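Local coordinates for ribulose-bisphosphate carboxylase (Alicyclobacillus acidocaldarius subsp. acidocaldarius, PDB 4NAS), which belongs to the family of ribulose-bisphosphate carboxylase large chains, joining an N-terminal alpha/beta domain to a TIM-barrel domain that holds a calcium ion, at residues N88-F91 with A92-L95; M115-E118 with L119-F123; Y275-P278 with N279-I282. All coordinates share one frame; numbering follows the deposited sequence.

Contact 1: residues N88-F91 with A92-L95; sequences NGTF and ASLL
The carboxamide of Asn88 meets Ser93 through its oxygen, OD1 lying 3.1 Å from Ser93 CB, while the same OD1 accepts a hydrogen bond from the Thr90 hydroxyl in the carbonyl plane on a lone pair (Thr90 OG1 to Asn88 OD1 2.6 Å). The other flat group, the Phe91 ring, lies among partners outside 92-95; it meets the rings of Phe123 and Tyr248, with planes at about 40° and 30°, and Leu291, Leu294 and Ala295 of helix 284-295 also pack on it. Thr90 is the N-cap of helix 91-99: its OG1 accepts the first-turn amide Ser93 N at 3.3 Å. With OG1 set between the backbone N and carbonyl carbon (chi1 57°), the hydroxyl faces that amide and donates its own hydrogen to Asn88 OD1. Thr90 O is gripped twice, by Ser93 OG at 2.7 Å and by Leu94 N at 3.1 Å. The next helical bond, Leu95 N to Phe91 O, is 2.8 Å long. Asp249 receives Phe91 N on OD1 and Ala92 N on OD2, so one carboxylate occupies two amides of the opening turn. Phe182 of the second subunit packs on Asn88 and Ser93.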
ATOM      1  N   ASN B  88      17.803   0.428  -4.607  1.00 25.75           N
ATOM      2  CA  ASN B  88      18.584   0.016  -3.441  1.00 27.73           C
ATOM      3  C   ASN B  88      18.148  -1.349  -2.939  1.00 29.57           C
ATOM      4  O   ASN B  88      18.376  -1.671  -1.786  1.00 32.71           O
ATOM      5  CB  ASN B  88      18.479   1.055  -2.300  1.00 26.35           C
ATOM      6  CG  ASN B  88      17.076   1.103  -1.662  1.00 30.42           C
ATOM      7  OD1 ASN B  88      16.180   0.353  -2.060  1.00 33.37           O
ATOM      8  ND2 ASN B  88      16.892   1.973  -0.667  1.00 21.69           N
ATOM      9  N   GLY B  89      17.455  -2.109  -3.786  1.00 27.18           N
ATOM     10  CA  GLY B  89      17.056  -3.472  -3.451  1.00 26.78           C
ATOM     11  C   GLY B  89      15.802  -3.653  -2.596  1.00 24.58           C
ATOM     12  O   GLY B  89      15.613  -4.712  -1.979  1.00 28.04           O
ATOM     13  N   THR B  90      14.945  -2.638  -2.540  1.00 21.22           N
ATOM     14  CA  THR B  90      13.701  -2.737  -1.768  1.00 20.66           C
ATOM     15  C   THR B  90      12.470  -2.453  -2.609  1.00 23.62           C
ATOM     16  O   THR B  90      12.535  -1.775  -3.639  1.00 17.71           O
ATOM     17  CB  THR B  90      13.680  -1.756  -0.594  1.00 27.16           C
ATOM     18  OG1 THR B  90      13.863  -0.423  -1.098  1.00 25.56           O
ATOM     19  CG2 THR B  90      14.781  -2.119   0.428  1.00 20.71           C
ATOM     20  N   PHE B  91      11.328  -2.959  -2.159  1.00 19.25           N
ATOM     21  CA  PHE B  91      10.082  -2.650  -2.854  1.00 16.80           C
ATOM     22  C   PHE B  91       9.784  -1.146  -2.804  1.00 16.47           C
ATOM     23  O   PHE B  91       9.255  -0.582  -3.774  1.00 16.68           O
ATOM     24  CB  PHE B  91       8.923  -3.439  -2.262  1.00 16.71           C
ATOM     25  CG  PHE B  91       9.021  -4.902  -2.521  1.00 17.09           C
ATOM     26  CD1 PHE B  91       8.531  -5.438  -3.701  1.00 18.49           C
ATOM     27  CD2 PHE B  91       9.649  -5.739  -1.604  1.00 19.72           C
ATOM     28  CE1 PHE B  91       8.630  -6.799  -3.948  1.00 29.11           C
ATOM     29  CE2 PHE B  91       9.749  -7.101  -1.846  1.00 27.41           C
ATOM     30  CZ  PHE B  91       9.237  -7.629  -3.018  1.00 27.24           C
ATOM     31  N   ALA B  92      10.130  -0.493  -1.698  1.00 19.14           N
ATOM     32  CA  ALA B  92       9.946   0.964  -1.626  1.00 22.00           C
ATOM     33  C   ALA B  92      10.650   1.687  -2.773  1.00 22.09           C
ATOM     34  O   ALA B  92      10.078   2.575  -3.404  1.00 20.67           O
ATOM     35  CB  ALA B  92      10.426   1.514  -0.296  1.00 27.38           C
ATOM     36  N   SER B  93      11.906   1.338  -3.016  1.00 21.49           N
ATOM     37  CA  SER B  93      12.683   2.046  -4.031  1.00 25.59           C
ATOM     38  C   SER B  93      12.064   1.776  -5.394  1.00 22.57           C
ATOM     39  O   SER B  93      11.894   2.679  -6.199  1.00 17.98           O
ATOM     40  CB  SER B  93      14.127   1.574  -4.040  1.00 23.15           C
ATOM     41  OG  SER B  93      14.174   0.232  -4.487  1.00 29.27           O
ATOM     42  N   LEU B  94      11.689   0.522  -5.617  1.00 22.09           N
ATOM     43  CA  LEU B  94      11.090   0.111  -6.862  1.00 16.26           C
ATOM     44  C   LEU B  94       9.773   0.855  -7.131  1.00 27.61           C
ATOM     45  O   LEU B  94       9.597   1.480  -8.182  1.00 15.61           O
ATOM     46  CB  LEU B  94      10.867  -1.405  -6.847  1.00 16.23           C
ATOM     47  CG  LEU B  94      10.118  -1.917  -8.077  1.00 16.53           C
ATOM     48  CD1 LEU B  94      10.936  -1.601  -9.358  1.00 23.52           C
ATOM     49  CD2 LEU B  94       9.789  -3.416  -7.970  1.00 16.02           C
ATOM     50  N   LEU B  95       8.849   0.788  -6.174  1.00 15.41           N
ATOM     51  CA  LEU B  95       7.519   1.401  -6.342  1.00 21.69           C
ATOM     52  C   LEU B  95       7.543   2.937  -6.442  1.00 20.41           C
ATOM     53  O   LEU B  95       6.843   3.551  -7.271  1.00 16.45           O
ATOM     54  CB  LEU B  95       6.574   0.914  -5.213  1.00 16.85           C
ATOM     55  CG  LEU B  95       6.250  -0.576  -5.413  1.00 22.02           C
ATOM     56  CD1 LEU B  95       5.275  -1.165  -4.360  1.00 27.10           C
ATOM     57  CD2 LEU B  95       5.670  -0.798  -6.808  1.00 26.82           C
TER

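Contact 2: residues M115-E118 with L119-F123; sequences MPDE and LVRQF
Leu119 and Val120 pack against the selenomethionine methyl of Met115 on a one-turn helix, 117-120, which follows strand 108-114 of the N-terminal domain's mixed sheet and has Pro116 at its N-cap position. Leu119 comes first: with CG anti to its backbone N (chi1 179°), its CD2 branch lies 3.6 Å from Met115 CE, while its CB sits beside the Pro116 ring. Its amide makes a weak bond to Pro116 O. Outside the turn, Val13 of strand 12-22 and Leu87 press on the same leucine. Val120 follows with the straight helical bond, Val120 N to Pro116 O at 3.1 Å, and its CG2 methyl stands 3.8 Å from Met115 CE; Leu294 of helix 284-295 touches both of these side chains. Arg121 turns to the exposed side. Its N bonds Asp117 O at 3.0 Å, and its chain, extended from CG to NE, brings NE, at the edge of the guanidinium, beside the Asp117 carboxylate for a salt bridge. NE is the atom used: it meets Asp117 OD2 on the syn side at 2.9 Å and reaches OD1 weakly, the two planes being 69° apart. Gln122 lays its CG against Glu118 O at 3.5 Å. A type I turn from Val120 to Phe123, closed by Phe123 N on Val120 O, then leads to Phe123, whose ring reaches the Met115 methyl. The bend of the Met115 chain at chi3 (28°) brings its CE obliquely to that ring, 4.0 Å from Phe123 CE2.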
HETATM    1  N   MSE B 115      11.834  -6.947 -15.236  1.00 23.91           N
HETATM    2  CA  MSE B 115      12.892  -6.785 -14.243  1.00 25.55           C
HETATM    3  C   MSE B 115      14.175  -7.533 -14.558  1.00 26.29           C
HETATM    4  O   MSE B 115      14.151  -8.722 -14.877  1.00 29.74           O
HETATM    5  CB  MSE B 115      12.354  -7.136 -12.870  1.00 21.90           C
HETATM    6  CG  MSE B 115      11.256  -6.174 -12.509  1.00 28.38           C
HETATM    7 SE   MSE B 115      10.768  -6.361 -10.695  0.90 60.09          SE
HETATM    8  CE  MSE B 115      12.426  -7.009  -9.927  1.00 34.25           C
ATOM      9  N   PRO B 116      15.303  -6.814 -14.503  1.00 29.91           N
ATOM     10  CA  PRO B 116      16.582  -7.420 -14.854  1.00 29.30           C
ATOM     11  C   PRO B 116      16.965  -8.412 -13.772  1.00 29.05           C
ATOM     12  O   PRO B 116      16.528  -8.274 -12.621  1.00 25.31           O
ATOM     13  CB  PRO B 116      17.556  -6.238 -14.846  1.00 33.31           C
ATOM     14  CG  PRO B 116      16.716  -5.016 -14.708  1.00 36.87           C
ATOM     15  CD  PRO B 116      15.460  -5.429 -14.034  1.00 34.63           C
ATOM     16  N   ASP B 117      17.800  -9.375 -14.138  1.00 24.42           N
ATOM     17  CA  ASP B 117      18.212 -10.420 -13.213  1.00 27.40           C
ATOM     18  C   ASP B 117      18.881  -9.863 -11.957  1.00 26.25           C
ATOM     19  O   ASP B 117      18.612 -10.338 -10.856  1.00 23.35           O
ATOM     20  CB  ASP B 117      19.138 -11.416 -13.919  1.00 25.77           C
ATOM     21  CG  ASP B 117      19.386 -12.660 -13.097  1.00 28.01           C
ATOM     22  OD1 ASP B 117      18.409 -13.417 -12.817  1.00 31.30           O
ATOM     23  OD2 ASP B 117      20.557 -12.872 -12.720  1.00 26.65           O
ATOM     24  N   GLU B 118      19.750  -8.867 -12.122  1.00 25.21           N
ATOM     25  CA  GLU B 118      20.491  -8.313 -10.989  1.00 27.64           C
ATOM     26  C   GLU B 118      19.546  -7.810  -9.890  1.00 34.41           C
ATOM     27  O   GLU B 118      19.794  -8.007  -8.695  1.00 39.02           O
ATOM     28  CB  GLU B 118      21.416  -7.183 -11.444  1.00 41.02           C
ATOM     29  CG  GLU B 118      22.683  -7.655 -12.124  1.00 59.03           C
ATOM     30  CD  GLU B 118      23.332  -6.574 -12.974  1.00 72.03           C
ATOM     31  OE1 GLU B 118      24.555  -6.674 -13.221  1.00 76.46           O
ATOM     32  OE2 GLU B 118      22.614  -5.636 -13.402  1.00 74.78           O
ATOM     33  N   LEU B 119      18.445  -7.195 -10.301  1.00 32.49           N
ATOM     34  CA  LEU B 119      17.461  -6.673  -9.350  1.00 26.27           C
ATOM     35  C   LEU B 119      16.561  -7.764  -8.729  1.00 23.08           C
ATOM     36  O   LEU B 119      16.299  -7.744  -7.524  1.00 20.60           O
ATOM     37  CB  LEU B 119      16.605  -5.579  -9.993  1.00 26.89           C
ATOM     38  CG  LEU B 119      15.531  -4.998  -9.054  1.00 30.38           C
ATOM     39  CD1 LEU B 119      16.145  -4.257  -7.857  1.00 29.81           C
ATOM     40  CD2 LEU B 119      14.556  -4.096  -9.809  1.00 29.99           C
ATOM     41  N   VAL B 120      16.065  -8.681  -9.556  1.00 20.35           N
ATOM     42  CA  VAL B 120      15.300  -9.822  -9.068  1.00 23.05           C
ATOM     43  C   VAL B 120      16.075 -10.537  -7.965  1.00 20.42           C
ATOM     44  O   VAL B 120      15.527 -10.848  -6.928  1.00 21.60           O
ATOM     45  CB  VAL B 120      14.971 -10.809 -10.216  1.00 30.45           C
ATOM     46  CG1 VAL B 120      14.267 -12.069  -9.683  1.00 21.81           C
ATOM     47  CG2 VAL B 120      14.112 -10.128 -11.268  1.00 30.85           C
ATOM     48  N   ARG B 121      17.377 -10.732  -8.156  1.00 21.14           N
ATOM     49  CA  ARG B 121      18.159 -11.464  -7.145  1.00 25.33           C
ATOM     50  C   ARG B 121      18.414 -10.743  -5.814  1.00 21.67           C
ATOM     51  O   ARG B 121      18.895 -11.350  -4.869  1.00 25.31           O
ATOM     52  CB  ARG B 121      19.464 -12.012  -7.733  1.00 34.28           C
ATOM     53  CG  ARG B 121      19.232 -13.131  -8.735  1.00 23.32           C
ATOM     54  CD  ARG B 121      20.545 -13.553  -9.395  1.00 24.99           C
ATOM     55  NE  ARG B 121      20.348 -14.619 -10.374  1.00 29.00           N
ATOM     56  CZ  ARG B 121      20.609 -15.906 -10.147  1.00 35.96           C
ATOM     57  NH1 ARG B 121      20.418 -16.805 -11.105  1.00 26.28           N
ATOM     58  NH2 ARG B 121      21.072 -16.295  -8.966  1.00 33.68           N
ATOM     59  N   GLN B 122      18.084  -9.459  -5.720  1.00 21.35           N
ATOM     60  CA  GLN B 122      18.220  -8.764  -4.448  1.00 25.45           C
ATOM     61  C   GLN B 122      16.987  -8.974  -3.557  1.00 27.40           C
ATOM     62  O   GLN B 122      16.968  -8.566  -2.394  1.00 24.78           O
ATOM     63  CB  GLN B 122      18.428  -7.269  -4.692  1.00 26.71           C
ATOM     64  CG  GLN B 122      19.752  -6.912  -5.350  1.00 31.35           C
ATOM     65  CD  GLN B 122      19.896  -5.412  -5.462  1.00 40.08           C
ATOM     66  OE1 GLN B 122      20.065  -4.726  -4.452  1.00 45.38           O
ATOM     67  NE2 GLN B 122      19.783  -4.885  -6.679  1.00 32.48           N
ATOM     68  N   PHE B 123      15.950  -9.592  -4.107  1.00 26.65           N
ATOM     69  CA  PHE B 123      14.749  -9.869  -3.323  1.00 18.38           C
ATOM     70  C   PHE B 123      14.808 -11.330  -2.842  1.00 25.02           C
ATOM     71  O   PHE B 123      15.450 -12.161  -3.498  1.00 19.01           O
ATOM     72  CB  PHE B 123      13.515  -9.625  -4.175  1.00 24.02           C
ATOM     73  CG  PHE B 123      13.252  -8.179  -4.473  1.00 27.67           C
ATOM     74  CD1 PHE B 123      12.837  -7.311  -3.468  1.00 28.47           C
ATOM     75  CD2 PHE B 123      13.410  -7.684  -5.761  1.00 25.45           C
ATOM     76  CE1 PHE B 123      12.582  -5.967  -3.754  1.00 20.81           C
ATOM     77  CE2 PHE B 123      13.155  -6.346  -6.059  1.00 21.11           C
ATOM     78  CZ  PHE B 123      12.736  -5.489  -5.051  1.00 22.88           C
TER

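Contact 3: residues Y275-P278 with N279-I282; sequences YGSP and NYGI
Ser277 OG accepts two consecutive backbone amides, Asn279 N at 3.0 Å and Tyr280 N at 2.9 Å. The first bond closes an ST turn, in which the serine hydroxyl stands in for a backbone carbonyl; it is also the straighter of the two, at 155° against 138° for Tyr280 N. The same oxygen lies in plane at the edge of the Tyr280 ring, 3.6 Å from CD1. Tyr280 CG is anti to the carbonyl carbon (chi1 -64°), and the ring edge lies beside the hydroxyl. A water bridges Ser277 N and Tyr280 O: it accepts from Ser277 N at 2.8 Å and lies 3.0 Å from Tyr280 O, to which it can donate. Arg109 collects the carbonyls, its NH2 bonding Tyr275 O and its NE bonding Tyr280 O, with a weak bond from NE to Ser277 O, so one guanidinium ties both ends of the loop together. Where the chain returns, Tyr275 CB rests 3.2 Å from Ile282 O. The turn also faces the dimer partner: Tyr280 of the second subunit packs on Ser277 and Pro278. The loop joins helix 272-275 of the barrel domain to the short, weakly bonded strand 281-282, parallel to strand 108-114 at the margin of the N-terminal domain's sheet, Gly281 bonding Leu110; beyond it, helix 284-295 receives Tyr275 on Ala284 and Leu288 and Ile282 on Val287.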
ATOM      1  N   TYR B 275      -5.960  -2.578  -7.997  1.00 18.24           N
ATOM      2  CA  TYR B 275      -6.148  -3.133  -9.342  1.00 12.56           C
ATOM      3  C   TYR B 275      -7.572  -3.105  -9.896  1.00 18.54           C
ATOM      4  O   TYR B 275      -7.792  -3.387 -11.077  1.00 22.08           O
ATOM      5  CB  TYR B 275      -5.568  -4.549  -9.406  1.00 15.32           C
ATOM      6  CG  TYR B 275      -6.400  -5.603  -8.687  1.00 20.05           C
ATOM      7  CD1 TYR B 275      -7.643  -5.972  -9.182  1.00 17.58           C
ATOM      8  CD2 TYR B 275      -5.936  -6.244  -7.538  1.00 23.35           C
ATOM      9  CE1 TYR B 275      -8.428  -6.896  -8.547  1.00 18.36           C
ATOM     10  CE2 TYR B 275      -6.715  -7.209  -6.908  1.00 18.32           C
ATOM     11  CZ  TYR B 275      -7.964  -7.516  -7.431  1.00 21.62           C
ATOM     12  OH  TYR B 275      -8.795  -8.450  -6.883  1.00 27.76           O
ATOM     13  N   GLY B 276      -8.536  -2.786  -9.045  1.00 21.70           N
ATOM     14  CA  GLY B 276      -9.942  -2.882  -9.402  1.00 19.16           C
ATOM     15  C   GLY B 276     -10.375  -2.094 -10.621  1.00 25.04           C
ATOM     16  O   GLY B 276     -11.181  -2.553 -11.443  1.00 21.38           O
ATOM     17  N   SER B 277      -9.831  -0.895 -10.745  1.00 16.60           N
ATOM     18  CA  SER B 277     -10.184  -0.036 -11.851  1.00 14.78           C
ATOM     19  C   SER B 277      -9.469  -0.478 -13.131  1.00 32.21           C
ATOM     20  O   SER B 277      -8.304  -0.858 -13.100  1.00 30.44           O
ATOM     21  CB  SER B 277      -9.803   1.404 -11.530  1.00 18.43           C
ATOM     22  OG  SER B 277      -9.468   2.096 -12.715  1.00 35.74           O
ATOM     23  N   PRO B 278     -10.163  -0.411 -14.272  1.00 30.81           N
ATOM     24  CA  PRO B 278      -9.482  -0.753 -15.521  1.00 30.56           C
ATOM     25  C   PRO B 278      -8.510   0.325 -16.018  1.00 26.41           C
ATOM     26  O   PRO B 278      -7.701   0.017 -16.875  1.00 24.63           O
ATOM     27  CB  PRO B 278     -10.642  -0.929 -16.515  1.00 31.37           C
ATOM     28  CG  PRO B 278     -11.750  -0.135 -15.953  1.00 32.99           C
ATOM     29  CD  PRO B 278     -11.611  -0.250 -14.453  1.00 25.34           C
ATOM     30  N   ASN B 279      -8.577   1.541 -15.480  1.00 19.43           N
ATOM     31  CA  ASN B 279      -7.845   2.674 -16.042  1.00 23.29           C
ATOM     32  C   ASN B 279      -6.869   3.357 -15.086  1.00 23.33           C
ATOM     33  O   ASN B 279      -6.122   4.252 -15.494  1.00 23.30           O
ATOM     34  CB  ASN B 279      -8.818   3.731 -16.562  1.00 27.90           C
ATOM     35  CG  ASN B 279      -9.765   3.189 -17.606  1.00 36.75           C
ATOM     36  OD1 ASN B 279      -9.387   2.383 -18.456  1.00 41.45           O
ATOM     37  ND2 ASN B 279     -11.009   3.624 -17.542  1.00 41.49           N
ATOM     38  N   TYR B 280      -6.889   2.947 -13.823  1.00 21.13           N
ATOM     39  CA  TYR B 280      -5.990   3.508 -12.815  1.00 20.68           C
ATOM     40  C   TYR B 280      -5.306   2.375 -12.051  1.00 21.34           C
ATOM     41  O   TYR B 280      -5.734   1.217 -12.143  1.00 17.44           O
ATOM     42  CB  TYR B 280      -6.771   4.395 -11.836  1.00 16.41           C
ATOM     43  CG  TYR B 280      -7.398   5.637 -12.457  1.00 19.84           C
ATOM     44  CD1 TYR B 280      -8.609   5.566 -13.130  1.00 21.63           C
ATOM     45  CD2 TYR B 280      -6.785   6.879 -12.344  1.00 20.34           C
ATOM     46  CE1 TYR B 280      -9.188   6.698 -13.685  1.00 25.80           C
ATOM     47  CE2 TYR B 280      -7.355   8.021 -12.901  1.00 21.56           C
ATOM     48  CZ  TYR B 280      -8.558   7.917 -13.564  1.00 23.01           C
ATOM     49  OH  TYR B 280      -9.133   9.029 -14.115  1.00 27.31           O
ATOM     50  N   GLY B 281      -4.255   2.711 -11.299  1.00 17.49           N
ATOM     51  CA  GLY B 281      -3.599   1.760 -10.409  1.00 17.48           C
ATOM     52  C   GLY B 281      -2.527   0.869 -11.010  1.00 14.79           C
ATOM     53  O   GLY B 281      -1.828   1.249 -11.945  1.00 16.27           O
ATOM     54  N   ILE B 282      -2.410  -0.340 -10.467  1.00 16.41           N
ATOM     55  CA  ILE B 282      -1.408  -1.306 -10.873  1.00 14.77           C
ATOM     56  C   ILE B 282      -2.115  -2.609 -11.216  1.00 20.68           C
ATOM     57  O   ILE B 282      -2.978  -3.035 -10.458  1.00 15.38           O
ATOM     58  CB  ILE B 282      -0.453  -1.595  -9.696  1.00 15.16           C
ATOM     59  CG1 ILE B 282       0.175  -0.309  -9.171  1.00 17.63           C
ATOM     60  CG2 ILE B 282       0.633  -2.563 -10.109  1.00 18.14           C
ATOM     61  CD1 ILE B 282       0.998  -0.523  -7.939  1.00 15.68           C
TER
HETATM   62  O   HOH W   1      -7.418   0.329  -9.854  1.00 19.96           O

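Contact 1 is buried, whereas contacts 2 and 3 are only partly so. Contacts 1 and 2 touch, their centres 11 Å apart: Gly89 CA comes 3.4 Å from Gln122 OE1, and both lean on helix 284-295. Contact 3 touches neither, its centre 21 Å from that of contact 1, but it also packs on that helix and, like contact 1, reaches the second subunit. Each has its own chemistry. Side-chain oxygens cap a helix start in contact 1; contact 2 divides between an apolar inner side and an exposed ion pair; contact 3, a loop whose direct bonds between the two segments both go to one serine oxygen, adds a water and an arginine.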